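Local coordinates for protein arylmalonate decarboxylase (Bordetella bronchiseptica, PDB 3DTV) that catalyses the decarboxylation of 2-aryl-2-methylmalonates to 2-arylpropionates and carbon dioxide, at residues A[124-129]-A[185-190]; A[170-175]-A[201-206]. All coordinates share one frame; numbering follows the deposited sequence.

Contact 1: A[124-129]-A[185-190]. With SO4 (sulfate ion), chain F.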
ATOM      1  N   THR A 124       6.051   0.106  11.302  1.00 40.35           N
ATOM      2  CA  THR A 124       4.665   0.524  11.086  1.00 43.61           C
ATOM      3  C   THR A 124       4.229   1.626  12.030  1.00 45.86           C
ATOM      4  O   THR A 124       4.984   2.043  12.915  1.00 47.94           O
ATOM      5  CB  THR A 124       3.676  -0.616  11.294  1.00 43.69           C
ATOM      6  OG1 THR A 124       3.328  -0.658  12.693  1.00 42.70           O
ATOM      7  CG2 THR A 124       4.250  -1.981  10.800  1.00 42.51           C
ATOM      8  N   ALA A 125       2.996   2.097  11.847  1.00 47.04           N
ATOM      9  CA  ALA A 125       2.496   3.133  12.730  1.00 47.65           C
ATOM     10  C   ALA A 125       1.311   2.545  13.517  1.00 48.37           C
ATOM     11  O   ALA A 125       0.479   3.271  14.062  1.00 47.50           O
ATOM     12  CB  ALA A 125       2.141   4.383  11.927  1.00 47.29           C
ATOM     13  N   TYR A 126       1.264   1.207  13.584  1.00 45.16           N
ATOM     14  CA  TYR A 126       0.121   0.497  14.189  1.00 46.59           C
ATOM     15  C   TYR A 126       0.310   0.077  15.644  1.00 47.68           C
ATOM     16  O   TYR A 126       1.426  -0.041  16.149  1.00 48.45           O
ATOM     17  CB  TYR A 126      -0.232  -0.757  13.387  1.00 42.73           C
ATOM     18  CG  TYR A 126      -0.372  -0.536  11.900  1.00 42.85           C
ATOM     19  CD1 TYR A 126       0.132  -1.458  11.005  1.00 40.31           C
ATOM     20  CD2 TYR A 126      -1.015   0.615  11.384  1.00 44.98           C
ATOM     21  CE1 TYR A 126       0.006  -1.268   9.625  1.00 41.19           C
ATOM     22  CE2 TYR A 126      -1.150   0.827   9.978  1.00 43.03           C
ATOM     23  CZ  TYR A 126      -0.639  -0.137   9.118  1.00 41.25           C
ATOM     24  OH  TYR A 126      -0.765  -0.007   7.769  1.00 41.77           O
ATOM     25  N   ILE A 127      -0.815  -0.202  16.292  1.00 49.71           N
ATOM     26  CA  ILE A 127      -0.797  -0.848  17.578  1.00 51.62           C
ATOM     27  C   ILE A 127      -0.385  -2.314  17.378  1.00 51.37           C
ATOM     28  O   ILE A 127      -0.510  -2.881  16.280  1.00 48.62           O
ATOM     29  CB  ILE A 127      -2.175  -0.749  18.294  1.00 52.75           C
ATOM     30  CG1 ILE A 127      -3.315  -1.197  17.375  1.00 52.64           C
ATOM     31  CG2 ILE A 127      -2.403   0.688  18.780  1.00 54.96           C
ATOM     32  CD1 ILE A 127      -4.737  -1.190  18.064  1.00 54.26           C
ATOM     33  N   ASP A 128       0.131  -2.894  18.458  1.00 52.59           N
ATOM     34  CA  ASP A 128       0.407  -4.322  18.577  1.00 54.18           C
ATOM     35  C   ASP A 128      -0.598  -5.202  17.825  1.00 52.44           C
ATOM     36  O   ASP A 128      -0.210  -6.006  16.990  1.00 50.92           O
ATOM     37  CB  ASP A 128       0.408  -4.723  20.069  1.00 57.86           C
ATOM     38  CG  ASP A 128       1.488  -4.011  20.855  1.00 61.32           C
ATOM     39  OD1 ASP A 128       2.572  -3.746  20.265  1.00 62.38           O
ATOM     40  OD2 ASP A 128       1.250  -3.702  22.050  1.00 64.08           O
ATOM     41  N   ASP A 129      -1.880  -5.068  18.146  1.00 51.44           N
ATOM     42  CA  ASP A 129      -2.865  -5.994  17.632  1.00 51.29           C
ATOM     43  C   ASP A 129      -2.939  -5.954  16.115  1.00 49.60           C
ATOM     44  O   ASP A 129      -3.118  -6.988  15.446  1.00 46.50           O
ATOM     45  CB  ASP A 129      -4.241  -5.714  18.216  1.00 54.70           C
ATOM     46  CG  ASP A 129      -5.283  -6.697  17.704  1.00 55.34           C
ATOM     47  OD1 ASP A 129      -6.141  -6.270  16.891  1.00 55.06           O
ATOM     48  OD2 ASP A 129      -5.195  -7.893  18.076  1.00 56.09           O
ATOM     49  N   LEU A 185       9.123  -3.626   5.156  1.00 34.14           N
ATOM     50  CA  LEU A 185       7.804  -3.081   4.879  1.00 34.55           C
ATOM     51  C   LEU A 185       7.532  -1.884   5.812  1.00 36.75           C
ATOM     52  O   LEU A 185       7.463  -2.044   7.056  1.00 37.17           O
ATOM     53  CB  LEU A 185       6.734  -4.165   4.984  1.00 31.99           C
ATOM     54  CG  LEU A 185       5.313  -3.683   5.049  1.00 32.82           C
ATOM     55  CD1 LEU A 185       4.964  -2.934   3.777  1.00 34.07           C
ATOM     56  CD2 LEU A 185       4.370  -4.883   5.270  1.00 32.91           C
ATOM     57  N   LEU A 186       7.456  -0.684   5.222  1.00 35.93           N
ATOM     58  CA  LEU A 186       7.109   0.529   5.975  1.00 36.43           C
ATOM     59  C   LEU A 186       5.622   0.809   5.810  1.00 36.84           C
ATOM     60  O   LEU A 186       5.161   1.286   4.746  1.00 39.77           O
ATOM     61  CB  LEU A 186       7.951   1.721   5.489  1.00 37.77           C
ATOM     62  CG  LEU A 186       7.687   3.106   6.141  1.00 38.71           C
ATOM     63  CD1 LEU A 186       7.783   3.063   7.669  1.00 36.56           C
ATOM     64  CD2 LEU A 186       8.665   4.181   5.556  1.00 39.16           C
ATOM     65  N   SER A 187       4.851   0.528   6.836  1.00 38.30           N
ATOM     66  CA  SER A 187       3.414   0.426   6.615  1.00 43.02           C
ATOM     67  C   SER A 187       2.733   1.584   7.321  1.00 46.91           C
ATOM     68  O   SER A 187       2.626   1.586   8.548  1.00 48.70           O
ATOM     69  CB  SER A 187       2.835  -0.903   7.111  1.00 42.36           C
ATOM     70  OG  SER A 187       1.537  -1.142   6.521  1.00 44.29           O
ATOM     71  N   CYS A 188       2.300   2.564   6.535  1.00 47.66           N
ATOM     72  CA  CYS A 188       1.639   3.751   7.063  1.00 51.39           C
ATOM     73  C   CYS A 188       1.113   4.592   5.868  1.00 51.67           C
ATOM     74  O   CYS A 188       1.711   5.602   5.474  1.00 51.63           O
ATOM     75  CB  CYS A 188       2.604   4.536   7.957  1.00 51.36           C
ATOM     76  SG  CYS A 188       4.327   4.788   7.266  1.00 54.87           S
ATOM     77  N   GLY A 189       0.024   4.113   5.260  1.00 51.78           N
ATOM     78  CA  GLY A 189      -0.585   4.756   4.063  1.00 53.54           C
ATOM     79  C   GLY A 189      -1.022   6.198   4.297  1.00 55.14           C
ATOM     80  O   GLY A 189      -1.342   6.953   3.336  1.00 56.28           O
ATOM     81  N   GLY A 190      -1.034   6.584   5.574  1.00 55.95           N
ATOM     82  CA  GLY A 190      -1.391   7.942   5.978  1.00 58.72           C
ATOM     83  C   GLY A 190      -0.188   8.881   6.047  1.00 60.49           C
ATOM     84  O   GLY A 190      -0.357  10.077   5.898  1.00 61.21           O
TER
HETATM   85  S   SO4 F1001      -2.895   2.387   6.506  1.00 49.08           S
HETATM   86  O1  SO4 F1001      -3.198   3.616   7.253  1.00 48.87           O
HETATM   87  O2  SO4 F1001      -1.450   2.072   6.541  1.00 49.88           O
HETATM   88  O3  SO4 F1001      -3.576   1.201   7.111  1.00 49.47           O
HETATM   89  O4  SO4 F1001      -3.289   2.576   5.125  1.00 46.73           O
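At the C-terminal ends of the two inner strands of a parallel sheet, 119-124 and 183-187, Thr124 pairs with Ser187, CA to CA 4.6 Å. Past this pair the strands give way to loops: Ala125 N still reaches Ser187 O, weakly, at 3.4 Å, and the small Ala125 CB rests 4.0 Å from Cys188 CB. Thr124 OG1 accepts from Tyr126 N at 2.9 Å, an ST turn that bends the chain out of the strand, and gives its proton to the amide oxygen OD1 of Asn131; a hydroxyl can fill both roles. Loops following parallel strands commonly build the binding sites of alpha/beta proteins, and here they hold a sulfate, probably from the crystallisation liquor. With CG beside its backbone N (chi1 -49°), Tyr126 lays its ring along Ser187, whose carbonyl O sits over one face. Tyr126 OH donates to sulfate O2 at 2.5 Å, with O2 near the ring plane; Ser187 OG, 2.9 Å from that OH, is also hydrogen-bonded to Ser211 OG. Gly189 N donates to O2 at 2.8 Å, nearly straight (165°); a beta carbon here would run into sulfate O4. Thr75 N and Ser76 N also bind the ion, consistent with a substrate-carboxylate pocket.

Contact 2: A[170-175]-A[201-206]. With SO4 (sulfate ion), chain H.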
ATOM      1  N   LEU A 170      12.942   4.715  12.312  1.00 49.81           N
ATOM      2  CA  LEU A 170      12.004   3.603  12.515  1.00 48.63           C
ATOM      3  C   LEU A 170      12.445   2.341  11.751  1.00 48.05           C
ATOM      4  O   LEU A 170      12.440   1.243  12.295  1.00 48.49           O
ATOM      5  CB  LEU A 170      10.607   4.016  12.024  1.00 48.17           C
ATOM      6  CG  LEU A 170       9.398   3.294  12.619  1.00 47.54           C
ATOM      7  CD1 LEU A 170       8.202   3.376  11.690  1.00 46.15           C
ATOM      8  CD2 LEU A 170       9.723   1.898  12.985  1.00 47.53           C
ATOM      9  N   CYS A 171      12.765   2.516  10.469  1.00 45.61           N
ATOM     10  CA  CYS A 171      13.112   1.404   9.603  1.00 46.71           C
ATOM     11  C   CYS A 171      14.488   0.839   9.932  1.00 48.01           C
ATOM     12  O   CYS A 171      14.690  -0.353   9.849  1.00 48.87           O
ATOM     13  CB  CYS A 171      13.165   1.853   8.157  1.00 44.11           C
ATOM     14  SG  CYS A 171      11.627   2.309   7.401  1.00 49.27           S
ATOM     15  N   VAL A 172      15.443   1.707  10.250  1.00 49.71           N
ATOM     16  CA  VAL A 172      16.762   1.253  10.651  1.00 53.38           C
ATOM     17  C   VAL A 172      16.666   0.395  11.914  1.00 54.33           C
ATOM     18  O   VAL A 172      17.341  -0.638  12.048  1.00 56.68           O
ATOM     19  CB  VAL A 172      17.685   2.459  10.922  1.00 55.21           C
ATOM     20  CG1 VAL A 172      19.078   2.001  11.432  1.00 56.63           C
ATOM     21  CG2 VAL A 172      17.817   3.299   9.677  1.00 56.26           C
ATOM     22  N   ARG A 173      15.847   0.835  12.869  1.00 53.79           N
ATOM     23  CA  ARG A 173      15.625   0.040  14.079  1.00 53.62           C
ATOM     24  C   ARG A 173      14.866  -1.250  13.743  1.00 52.16           C
ATOM     25  O   ARG A 173      15.164  -2.299  14.334  1.00 50.17           O
ATOM     26  CB  ARG A 173      14.902   0.862  15.160  1.00 55.60           C
ATOM     27  CG  ARG A 173      15.806   1.923  15.837  1.00 56.82           C
ATOM     28  CD  ARG A 173      15.101   2.649  16.984  1.00 58.34           C
ATOM     29  NE  ARG A 173      13.878   3.318  16.545  1.00 59.03           N
ATOM     30  CZ  ARG A 173      12.641   2.940  16.885  1.00 59.75           C
ATOM     31  NH1 ARG A 173      12.473   1.897  17.692  1.00 58.25           N
ATOM     32  NH2 ARG A 173      11.572   3.608  16.414  1.00 57.93           N
ATOM     33  N   ALA A 174      13.889  -1.186  12.805  1.00 46.83           N
ATOM     34  CA  ALA A 174      13.252  -2.436  12.322  1.00 46.99           C
ATOM     35  C   ALA A 174      14.270  -3.458  11.724  1.00 47.02           C
ATOM     36  O   ALA A 174      14.245  -4.645  12.083  1.00 45.92           O
ATOM     37  CB  ALA A 174      12.106  -2.153  11.313  1.00 42.05           C
ATOM     38  N   PHE A 175      15.135  -2.983  10.820  1.00 47.80           N
ATOM     39  CA  PHE A 175      16.188  -3.820  10.209  1.00 50.60           C
ATOM     40  C   PHE A 175      17.283  -4.337  11.191  1.00 54.02           C
ATOM     41  O   PHE A 175      17.644  -5.520  11.159  1.00 52.95           O
ATOM     42  CB  PHE A 175      16.850  -3.071   9.051  1.00 50.73           C
ATOM     43  CG  PHE A 175      17.775  -3.934   8.197  1.00 52.77           C
ATOM     44  CD1 PHE A 175      19.151  -3.705   8.191  1.00 53.60           C
ATOM     45  CD2 PHE A 175      17.255  -4.944   7.358  1.00 53.62           C
ATOM     46  CE1 PHE A 175      20.025  -4.488   7.424  1.00 54.11           C
ATOM     47  CE2 PHE A 175      18.117  -5.736   6.575  1.00 53.58           C
ATOM     48  CZ  PHE A 175      19.508  -5.490   6.606  1.00 55.23           C
ATOM     49  N   GLU A 201      17.162   3.122   1.915  1.00 44.94           N
ATOM     50  CA  GLU A 201      17.711   2.170   0.965  1.00 46.83           C
ATOM     51  C   GLU A 201      19.184   2.514   0.736  1.00 51.30           C
ATOM     52  O   GLU A 201      20.013   1.632   0.537  1.00 47.47           O
ATOM     53  CB  GLU A 201      16.918   2.222  -0.347  1.00 47.28           C
ATOM     54  CG  GLU A 201      15.373   1.844  -0.146  1.00 44.21           C
ATOM     55  CD  GLU A 201      14.649   1.574  -1.477  1.00 46.55           C
ATOM     56  OE1 GLU A 201      14.972   2.230  -2.504  1.00 48.03           O
ATOM     57  OE2 GLU A 201      13.763   0.697  -1.518  1.00 42.44           O
ATOM     58  N   ARG A 202      19.479   3.815   0.785  1.00 55.73           N
ATOM     59  CA  ARG A 202      20.828   4.342   0.590  1.00 61.64           C
ATOM     60  C   ARG A 202      21.748   3.908   1.689  1.00 60.11           C
ATOM     61  O   ARG A 202      22.878   3.582   1.419  1.00 60.42           O
ATOM     62  CB  ARG A 202      20.828   5.872   0.492  1.00 64.82           C
ATOM     63  CG  ARG A 202      21.234   6.366  -0.903  1.00 72.95           C
ATOM     64  CD  ARG A 202      21.128   7.901  -1.106  1.00 75.80           C
ATOM     65  NE  ARG A 202      19.746   8.390  -1.051  1.00 80.19           N
ATOM     66  CZ  ARG A 202      19.319   9.532  -1.596  1.00 81.77           C
ATOM     67  NH1 ARG A 202      20.178  10.341  -2.228  1.00 83.21           N
ATOM     68  NH2 ARG A 202      18.030   9.870  -1.496  1.00 79.84           N
ATOM     69  N   ARG A 203      21.219   3.890   2.912  1.00 59.82           N
ATOM     70  CA  ARG A 203      21.941   3.578   4.150  1.00 57.77           C
ATOM     71  C   ARG A 203      22.073   2.096   4.456  1.00 55.63           C
ATOM     72  O   ARG A 203      23.039   1.681   5.072  1.00 55.38           O
ATOM     73  CB  ARG A 203      21.290   4.293   5.339  1.00 58.60           C
ATOM     74  CG  ARG A 203      21.606   5.798   5.346  1.00 59.81           C
ATOM     75  CD  ARG A 203      20.887   6.559   6.463  1.00 59.44           C
ATOM     76  NE  ARG A 203      21.178   6.045   7.795  1.00 60.15           N
ATOM     77  CZ  ARG A 203      20.773   6.624   8.922  1.00 61.33           C
ATOM     78  NH1 ARG A 203      20.040   7.728   8.869  1.00 63.23           N
ATOM     79  NH2 ARG A 203      21.071   6.093  10.102  1.00 60.24           N
ATOM     80  N   LEU A 204      21.111   1.293   4.024  1.00 52.68           N
ATOM     81  CA  LEU A 204      21.083  -0.129   4.377  1.00 50.83           C
ATOM     82  C   LEU A 204      21.289  -1.045   3.164  1.00 52.10           C
ATOM     83  O   LEU A 204      21.645  -2.218   3.327  1.00 50.90           O
ATOM     84  CB  LEU A 204      19.776  -0.492   5.076  1.00 50.11           C
ATOM     85  CG  LEU A 204      19.438   0.087   6.462  1.00 53.05           C
ATOM     86  CD1 LEU A 204      19.469   1.619   6.456  1.00 54.66           C
ATOM     87  CD2 LEU A 204      18.055  -0.425   6.969  1.00 48.73           C
ATOM     88  N   GLY A 205      21.060  -0.522   1.954  1.00 52.39           N
ATOM     89  CA  GLY A 205      21.233  -1.315   0.752  1.00 52.72           C
ATOM     90  C   GLY A 205      20.169  -2.371   0.566  1.00 53.22           C
ATOM     91  O   GLY A 205      20.329  -3.330  -0.194  1.00 54.74           O
ATOM     92  N   VAL A 206      19.053  -2.185   1.238  1.00 51.87           N
ATOM     93  CA  VAL A 206      17.979  -3.146   1.122  1.00 51.38           C
ATOM     94  C   VAL A 206      16.743  -2.366   0.710  1.00 48.30           C
ATOM     95  O   VAL A 206      16.656  -1.166   1.051  1.00 47.16           O
ATOM     96  CB  VAL A 206      17.812  -3.906   2.469  1.00 53.79           C
ATOM     97  CG1 VAL A 206      16.871  -3.198   3.403  1.00 50.80           C
ATOM     98  CG2 VAL A 206      17.343  -5.304   2.218  1.00 56.38           C
TER
HETATM   99  S   SO4 H1003      15.127  -0.653  19.240  1.00 80.14           S
HETATM  100  O1  SO4 H1003      13.727  -0.215  19.216  1.00 79.76           O
HETATM  101  O2  SO4 H1003      15.876   0.442  19.865  1.00 78.73           O
HETATM  102  O3  SO4 H1003      15.320  -1.937  19.953  1.00 77.80           O
HETATM  103  O4  SO4 H1003      15.569  -0.850  17.848  1.00 79.99           O
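Apolar contacts between helix 164-176 and the end of helix 196-204 with the residues after it centre on Leu204, whose forked side chain divides its two methyls between Val172 and Phe175, residues one turn apart on the facing helix. With CG set beside its backbone N (chi1 -66°), Leu204 brings CD1 to 4.0 Å from Val172 CG2, the two side chains meeting at a slant. Leu204 CD2 sits 3.6 Å from Phe175 CB and also touches CG and CD1 of the ring, leucine and phenylalanine passing each other in opposite directions. Phe175 has its CG anti to the backbone N (chi1 -170°), which extends the ring past Leu204 until CE2 is 4.2 Å from Val206 CG1. At the solvent side, the Arg203 guanidinium turns one face to Val172 CG2, off-centre, a loose contact with NH2 4.3 Å from that methyl.

Among polar interactions, Gly205 N bonds to Glu201 O within the last turn, and Gly205 then leaves the helix with a positive phi of 72°, a conformation glycine adopts easily. Arg173 turns elsewhere: its NH1 donates to a sulfate O1 at 2.9 Å, an anion shared with Arg149, while NE makes a salt bridge to Asp169.

Phe175, Leu204 and Val206 all touch Ile184 of strand 183-187, so the two helices pack side by side on one face of the parallel sheet, as in alpha/beta folds where helices cover the strands.

Overall arrangement
Following the chain, contact 1 begins at the end of strand 119-124 and runs into the loop after it, and the polypeptide then passes through helix 128-140 and strand 144-150 to helix 164-176, the first partner of contact 2. Strand 183-187 returns to close contact 1, and helix 196-204 closes contact 2, so the two loops cross rather than nest. Strand 183-187 lies between the contact 2 helices in sequence and beneath them in space. Contact 1 joins two neighbouring strands at the binding end of the sheet; contact 2, its centre about 16 Å from that of contact 1, joins two helices packed on one face of the same sheet. They meet where Leu186 packs against Leu170 and Cys171.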